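Local atomic coordinates of beta-lactamase-like protein (Novosphingobium pentaromativorans US6-1, PDB entry 6AUF), a protein that probably hydrolyses beta-lactam antibiotics with the help of two zinc ions, as expected of a B3-type metallo-beta-lactamase. Residues A[75-80]-A[114-119]; A[134-139]-A[153-158]. One frame throughout, in Å; residues are numbered along the deposited sequence. Where two conformers were deposited one is given.

Contact 1 of 2, residues A[75-80]-A[114-119]; sequences IDSGPA and GSIAEL
The hydroxyl of S77 meets the start of helix 116-121: its OG accepts the backbone N-H of S115, with N to OG 2.9 Å and 146° at the hydrogen. The same oxygen donates to the carbonyl O of G78, in the carbonyl plane and on a lone pair, 2.8 Å from OG to O. Because chi1 is 67°, OG lies between the backbone N and the carbonyl carbon of S77, within reach of both G78 O and the S115 N-H. S115, at the N-cap position, makes no capping bond; its OG instead donates to P79 O at 2.8 Å, tilted 28° from that carbonyl plane. L119 CD2 lies 3.5 Å from S77 CB, and I116 CD1 rests 3.9 Å from the same carbon; I116 also reaches T105 and I103, and L119 reaches L87 of helix 83-91. In the alpha-beta/beta-alpha fold of metallo-beta-lactamases, this is where the loop after strand 72-75 meets the chain just beyond the zinc ligands D111 and H112. The backbones of A80 and G114 meet, CA atoms 3.8 Å apart, with A80 CA in a CA-H...O contact to G114 O. A water donates to A80 O; its second bond, to E118 OE1, holds only for one of two conformers of E118. Further out, the D76 carboxylate takes the Y208 hydroxyl and the S106 N-H, and the backbones of S77 and G78 bond to H112.

Contact 2 of 2, residues A[134-139]-A[153-158]; sequences RQVLES and EGFPPV
L137 and V158 join helix 131-139 to the loop that returns past it through a backbone hydrogen bond, V158 N to L137 O at 3.1 Å, with an N-H...O angle of 141°. Beside it E138 CA makes a CA-H...O contact to V158 O. With CG next to its backbone N (chi1 -67°), E138 lays CB and CG along that same oxygen, and its OE2 accepts the N-H of V160. The buried side belongs to V136, L137 and V158: L137 CD1 meets the F155 ring at its edge, near the ring plane, 3.9 Å from CZ, whereas V136 CG1 approaches CZ obliquely at 4.2 Å. On the solvent side P157 and S139 are exposed, the proline CB 3.6 Å from E138 O and its CG 3.5 Å from S139 O. F155 also bonds through its backbone to G140 and touches H110 of helix 110-113; its side chain is about 9 Å from a zinc ion. Helix and loop together form the beta-alpha-beta crossover between the parallel neighbouring strands 126-130 and 162-164. Within it L137 leans on A129 of strand 126-130, while V158 reaches I127 of that strand and packs on I116, A117 and Q120 of helix 116-121.

From the N terminus, the chain leaves strand 72-75 through 75-80, forms helix 83-91 and strand 100-104, passes the zinc ligands H107, H109, D111 and H112, the last two on helix 110-113, and returns at 114-119, where contact 1 closes this first loop. Strand 126-130 and helix 131-139 follow, and a stretch without helix or strand comes back to helix 131-139 at 153-158, closing contact 2 before strand 162-164. The two closures neither nest nor cross; they stand in series, their centres 11 Å apart. Even so they touch, for G114 packs against F155 and P156, and A117 against P157 and V158. Helix 116-121 is thereby tied both to the loop following strand 72-75 and to the loop beyond helix 131-139.

Contact 1 of 2, residues A[75-80]-A[114-119]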
ATOM      1  N   ILE A  75      -4.416   5.825  -3.728  1.00 60.98           N
ATOM      2  CA  ILE A  75      -3.640   5.285  -2.616  1.00 56.13           C
ATOM      3  C   ILE A  75      -2.182   5.175  -3.047  1.00 61.95           C
ATOM      4  O   ILE A  75      -1.859   4.457  -4.002  1.00 54.61           O
ATOM      5  CB  ILE A  75      -4.169   3.921  -2.151  1.00 51.40           C
ATOM      6  CG1 ILE A  75      -5.678   3.969  -1.940  1.00 53.71           C
ATOM      7  CG2 ILE A  75      -3.453   3.469  -0.860  1.00 47.44           C
ATOM      8  CD1 ILE A  75      -6.270   2.610  -1.628  1.00 50.66           C
ATOM      9  N   ASP A  76      -1.305   5.882  -2.333  1.00 66.92           N
ATOM     10  CA  ASP A  76       0.138   5.825  -2.524  1.00 63.45           C
ATOM     11  C   ASP A  76       0.595   6.639  -3.724  1.00 71.97           C
ATOM     12  O   ASP A  76      -0.090   6.720  -4.749  1.00 67.38           O
ATOM     13  CB  ASP A  76       0.614   4.381  -2.658  1.00 66.57           C
ATOM     14  CG  ASP A  76       0.622   3.654  -1.333  1.00 66.80           C
ATOM     15  OD1 ASP A  76       0.557   4.339  -0.293  1.00 71.49           O
ATOM     16  OD2 ASP A  76       0.698   2.410  -1.327  1.00 64.53           O
ATOM     17  N   SER A  77       1.768   7.247  -3.581  1.00 74.33           N
ATOM     18  CA  SER A  77       2.351   8.078  -4.610  1.00 63.90           C
ATOM     19  C   SER A  77       3.502   7.411  -5.342  1.00 68.37           C
ATOM     20  O   SER A  77       3.867   7.865  -6.432  1.00 76.25           O
ATOM     21  CB  SER A  77       2.860   9.384  -3.988  1.00 75.09           C
ATOM     22  OG  SER A  77       3.948   9.112  -3.116  1.00 81.13           O
ATOM     23  N   GLY A  78       4.079   6.356  -4.783  1.00 63.92           N
ATOM     24  CA  GLY A  78       5.353   5.868  -5.249  1.00 61.83           C
ATOM     25  C   GLY A  78       6.464   6.737  -4.696  1.00 68.94           C
ATOM     26  O   GLY A  78       6.229   7.653  -3.900  1.00 74.27           O
ATOM     27  N   PRO A  79       7.700   6.472  -5.118  1.00 72.02           N
ATOM     28  CA  PRO A  79       8.853   7.196  -4.563  1.00 73.46           C
ATOM     29  C   PRO A  79       8.742   8.706  -4.736  1.00 77.23           C
ATOM     30  O   PRO A  79       7.838   9.241  -5.385  1.00 79.52           O
ATOM     31  CB  PRO A  79      10.035   6.623  -5.348  1.00 70.52           C
ATOM     32  CG  PRO A  79       9.577   5.239  -5.743  1.00 64.10           C
ATOM     33  CD  PRO A  79       8.103   5.363  -6.003  1.00 65.66           C
ATOM     34  N   ALA A  80       9.715   9.404  -4.147  1.00 80.16           N
ATOM     35  CA  ALA A  80       9.627  10.858  -4.055  1.00 84.11           C
ATOM     36  C   ALA A  80       9.621  11.525  -5.422  1.00 85.55           C
ATOM     37  O   ALA A  80       9.083  12.627  -5.563  1.00 99.55           O
ATOM     38  CB  ALA A  80      10.775  11.405  -3.212  1.00 88.74           C
ATOM     39  N   GLY A 114       6.517   8.885  -0.876  1.00 68.55           N
ATOM     40  CA  GLY A 114       7.546   9.898  -1.039  1.00 74.30           C
ATOM     41  C   GLY A 114       7.095  11.162  -1.750  1.00 76.52           C
ATOM     42  O   GLY A 114       7.659  12.238  -1.522  1.00 82.52           O
ATOM     43  N   SER A 115       6.099  11.065  -2.627  1.00 63.23           N
ATOM     44  CA  SER A 115       5.602  12.255  -3.305  1.00 70.17           C
ATOM     45  C   SER A 115       4.115  12.458  -3.052  1.00 70.47           C
ATOM     46  O   SER A 115       3.395  12.973  -3.906  1.00 76.60           O
ATOM     47  CB  SER A 115       5.918  12.223  -4.808  1.00 76.39           C
ATOM     48  OG  SER A 115       5.600  10.985  -5.420  1.00 76.30           O
ATOM     49  N   ILE A 116       3.645  12.068  -1.867  1.00 73.93           N
ATOM     50  CA  ILE A 116       2.301  12.448  -1.437  1.00 77.61           C
ATOM     51  C   ILE A 116       2.124  13.956  -1.563  1.00 75.49           C
ATOM     52  O   ILE A 116       1.093  14.445  -2.044  1.00 66.33           O
ATOM     53  CB  ILE A 116       2.046  11.969   0.007  1.00 83.28           C
ATOM     54  CG1 ILE A 116       1.918  10.454   0.056  1.00 85.70           C
ATOM     55  CG2 ILE A 116       0.775  12.577   0.559  1.00 86.38           C
ATOM     56  CD1 ILE A 116       0.751   9.946  -0.750  1.00 93.43           C
ATOM     57  N   ALA A 117       3.139  14.713  -1.145  1.00 75.34           N
ATOM     58  CA  ALA A 117       3.029  16.165  -1.113  1.00 76.32           C
ATOM     59  C   ALA A 117       2.829  16.725  -2.515  1.00 88.06           C
ATOM     60  O   ALA A 117       1.807  17.358  -2.804  1.00 97.02           O
ATOM     61  CB  ALA A 117       4.279  16.758  -0.465  1.00 77.52           C
ATOM     62  N   GLU A 118       3.810  16.500  -3.392  0.56 86.37           N
ATOM     63  CA  GLU A 118       3.710  16.959  -4.774  0.56 84.35           C
ATOM     64  C   GLU A 118       2.462  16.403  -5.449  0.56 84.39           C
ATOM     65  O   GLU A 118       1.809  17.096  -6.238  0.56 84.51           O
ATOM     66  CB  GLU A 118       4.975  16.557  -5.536  0.56 80.99           C
ATOM     67  CG  GLU A 118       4.913  16.764  -7.025  0.56 86.53           C
ATOM     68  CD  GLU A 118       6.201  16.368  -7.716  0.56 97.09           C
ATOM     69  OE1 GLU A 118       7.086  15.809  -7.037  0.56112.96           O
ATOM     70  OE2 GLU A 118       6.329  16.621  -8.933  0.56106.56           O
ATOM     71  N   LEU A 119       2.108  15.155  -5.142  1.00 85.33           N
ATOM     72  CA  LEU A 119       0.897  14.573  -5.705  1.00 88.25           C
ATOM     73  C   LEU A 119      -0.346  15.309  -5.231  1.00 89.84           C
ATOM     74  O   LEU A 119      -1.337  15.389  -5.962  1.00 93.06           O
ATOM     75  CB  LEU A 119       0.810  13.102  -5.319  1.00 90.05           C
ATOM     76  CG  LEU A 119       0.132  12.222  -6.347  1.00 88.28           C
ATOM     77  CD1 LEU A 119       0.820  12.452  -7.670  1.00 88.03           C
ATOM     78  CD2 LEU A 119       0.232  10.768  -5.911  1.00 84.30           C
TER
HETATM   79  O   HOH W   1       8.263  14.898  -4.444  1.00 82.88           O

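Contact 2 of 2, residues A[134-139]-A[153-158]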
ATOM      1  N   ARG A 134       0.105   9.447  11.435  1.00 49.51           N
ATOM      2  CA  ARG A 134       0.021  10.900  11.289  1.00 57.53           C
ATOM      3  C   ARG A 134       1.357  11.587  11.557  1.00 70.62           C
ATOM      4  O   ARG A 134       1.797  12.431  10.770  1.00 78.12           O
ATOM      5  CB  ARG A 134      -1.067  11.456  12.214  1.00 55.27           C
ATOM      6  CG  ARG A 134      -1.489  12.872  11.868  1.00 64.47           C
ATOM      7  CD  ARG A 134      -2.103  13.565  13.050  1.00 81.18           C
ATOM      8  NE  ARG A 134      -1.264  13.352  14.219  1.00 97.12           N
ATOM      9  CZ  ARG A 134      -0.216  14.104  14.532  1.00107.61           C
ATOM     10  NH1 ARG A 134       0.110  15.132  13.762  1.00115.61           N
ATOM     11  NH2 ARG A 134       0.502  13.828  15.615  1.00107.58           N
ATOM     12  N   GLN A 135       2.013  11.250  12.673  1.00 67.12           N
ATOM     13  CA  GLN A 135       3.243  11.945  13.047  1.00 73.41           C
ATOM     14  C   GLN A 135       4.278  11.905  11.926  1.00 73.32           C
ATOM     15  O   GLN A 135       4.826  12.943  11.543  1.00 83.23           O
ATOM     16  CB  GLN A 135       3.820  11.346  14.326  1.00 82.13           C
ATOM     17  CG  GLN A 135       3.166  11.877  15.569  1.00 96.72           C
ATOM     18  CD  GLN A 135       3.572  13.306  15.864  1.00107.24           C
ATOM     19  OE1 GLN A 135       2.790  14.090  16.410  1.00111.51           O
ATOM     20  NE2 GLN A 135       4.811  13.650  15.516  1.00107.09           N
ATOM     21  N   VAL A 136       4.579  10.715  11.403  1.00 67.07           N
ATOM     22  CA  VAL A 136       5.552  10.613  10.313  1.00 67.09           C
ATOM     23  C   VAL A 136       5.090  11.425   9.107  1.00 60.89           C
ATOM     24  O   VAL A 136       5.833  12.253   8.572  1.00 67.80           O
ATOM     25  CB  VAL A 136       5.792   9.141   9.935  1.00 60.84           C
ATOM     26  CG1 VAL A 136       6.570   9.057   8.630  1.00 52.05           C
ATOM     27  CG2 VAL A 136       6.522   8.394  11.068  1.00 51.53           C
ATOM     28  N   LEU A 137       3.850  11.200   8.666  1.00 66.30           N
ATOM     29  CA  LEU A 137       3.321  11.903   7.498  1.00 70.51           C
ATOM     30  C   LEU A 137       3.464  13.418   7.624  1.00 74.05           C
ATOM     31  O   LEU A 137       3.831  14.094   6.660  1.00 83.26           O
ATOM     32  CB  LEU A 137       1.854  11.525   7.293  1.00 63.72           C
ATOM     33  CG  LEU A 137       1.571  10.558   6.157  1.00 61.69           C
ATOM     34  CD1 LEU A 137       2.758   9.652   5.964  1.00 62.81           C
ATOM     35  CD2 LEU A 137       0.311   9.763   6.440  1.00 60.67           C
ATOM     36  N   GLU A 138       3.172  13.971   8.799  1.00 70.96           N
ATOM     37  CA  GLU A 138       3.226  15.416   8.979  1.00 73.54           C
ATOM     38  C   GLU A 138       4.633  15.923   9.276  1.00 74.25           C
ATOM     39  O   GLU A 138       4.835  17.139   9.369  1.00 71.30           O
ATOM     40  CB  GLU A 138       2.245  15.843  10.080  1.00 59.82           C
ATOM     41  CG  GLU A 138       0.789  15.630   9.671  1.00 67.14           C
ATOM     42  CD  GLU A 138      -0.220  16.249  10.620  1.00 77.79           C
ATOM     43  OE1 GLU A 138       0.071  16.361  11.830  1.00 81.85           O
ATOM     44  OE2 GLU A 138      -1.321  16.614  10.154  1.00 81.94           O
ATOM     45  N   SER A 139       5.612  15.028   9.398  1.00 75.02           N
ATOM     46  CA  SER A 139       6.992  15.414   9.643  1.00 78.02           C
ATOM     47  C   SER A 139       7.963  14.891   8.600  1.00 81.64           C
ATOM     48  O   SER A 139       9.071  15.422   8.499  1.00 79.41           O
ATOM     49  CB  SER A 139       7.454  14.923  11.024  1.00 78.66           C
ATOM     50  OG  SER A 139       7.731  13.532  10.998  1.00 77.61           O
ATOM     51  N   GLU A 153      15.332   6.697   4.853  1.00100.41           N
ATOM     52  CA  GLU A 153      15.364   8.140   4.658  1.00101.16           C
ATOM     53  C   GLU A 153      13.949   8.717   4.687  1.00 99.29           C
ATOM     54  O   GLU A 153      12.951   7.995   4.677  1.00 90.55           O
ATOM     55  CB  GLU A 153      16.046   8.479   3.329  1.00107.38           C
ATOM     56  CG  GLU A 153      15.479   7.693   2.153  1.00108.32           C
ATOM     57  CD  GLU A 153      15.583   8.437   0.842  1.00123.35           C
ATOM     58  OE1 GLU A 153      16.716   8.643   0.357  1.00131.98           O
ATOM     59  OE2 GLU A 153      14.525   8.829   0.300  1.00126.67           O
ATOM     60  N   GLY A 154      13.872  10.049   4.706  1.00106.36           N
ATOM     61  CA  GLY A 154      12.610  10.743   4.824  1.00104.07           C
ATOM     62  C   GLY A 154      12.079  11.241   3.489  1.00100.51           C
ATOM     63  O   GLY A 154      12.638  10.988   2.425  1.00108.48           O
ATOM     64  N   PHE A 155      10.970  11.967   3.569  1.00 91.60           N
ATOM     65  CA  PHE A 155      10.313  12.512   2.388  1.00 81.53           C
ATOM     66  C   PHE A 155       9.595  13.788   2.785  1.00 81.20           C
ATOM     67  O   PHE A 155       9.479  14.106   3.974  1.00 89.18           O
ATOM     68  CB  PHE A 155       9.335  11.506   1.778  1.00 68.24           C
ATOM     69  CG  PHE A 155       8.313  11.022   2.734  1.00 69.32           C
ATOM     70  CD1 PHE A 155       8.585   9.949   3.567  1.00 72.75           C
ATOM     71  CD2 PHE A 155       7.080  11.648   2.822  1.00 75.50           C
ATOM     72  CE1 PHE A 155       7.636   9.496   4.476  1.00 74.41           C
ATOM     73  CE2 PHE A 155       6.124  11.203   3.718  1.00 77.73           C
ATOM     74  CZ  PHE A 155       6.404  10.122   4.552  1.00 77.73           C
ATOM     75  N   PRO A 156       9.094  14.543   1.816  1.00 85.56           N
ATOM     76  CA  PRO A 156       8.556  15.867   2.125  1.00 92.68           C
ATOM     77  C   PRO A 156       7.232  15.757   2.858  1.00 84.60           C
ATOM     78  O   PRO A 156       6.338  15.001   2.450  1.00 75.71           O
ATOM     79  CB  PRO A 156       8.390  16.521   0.746  1.00 87.69           C
ATOM     80  CG  PRO A 156       8.184  15.394  -0.169  1.00 95.05           C
ATOM     81  CD  PRO A 156       8.942  14.208   0.391  1.00 95.16           C
ATOM     82  N   PRO A 157       7.074  16.509   3.941  1.00 83.20           N
ATOM     83  CA  PRO A 157       5.892  16.355   4.794  1.00 84.43           C
ATOM     84  C   PRO A 157       4.613  16.805   4.104  1.00 84.67           C
ATOM     85  O   PRO A 157       4.606  17.372   3.010  1.00 81.84           O
ATOM     86  CB  PRO A 157       6.207  17.240   6.004  1.00 82.57           C
ATOM     87  CG  PRO A 157       7.679  17.461   5.954  1.00 86.84           C
ATOM     88  CD  PRO A 157       8.050  17.445   4.513  1.00 86.49           C
ATOM     89  N   VAL A 158       3.507  16.545   4.806  1.00 80.30           N
ATOM     90  CA  VAL A 158       2.160  16.855   4.350  1.00 75.14           C
ATOM     91  C   VAL A 158       1.300  17.057   5.590  1.00 86.72           C
ATOM     92  O   VAL A 158       1.627  16.572   6.676  1.00 93.25           O
ATOM     93  CB  VAL A 158       1.593  15.719   3.469  1.00 68.86           C
ATOM     94  CG1 VAL A 158       0.463  15.016   4.183  1.00 67.34           C
ATOM     95  CG2 VAL A 158       1.139  16.252   2.127  1.00 77.00           C
TER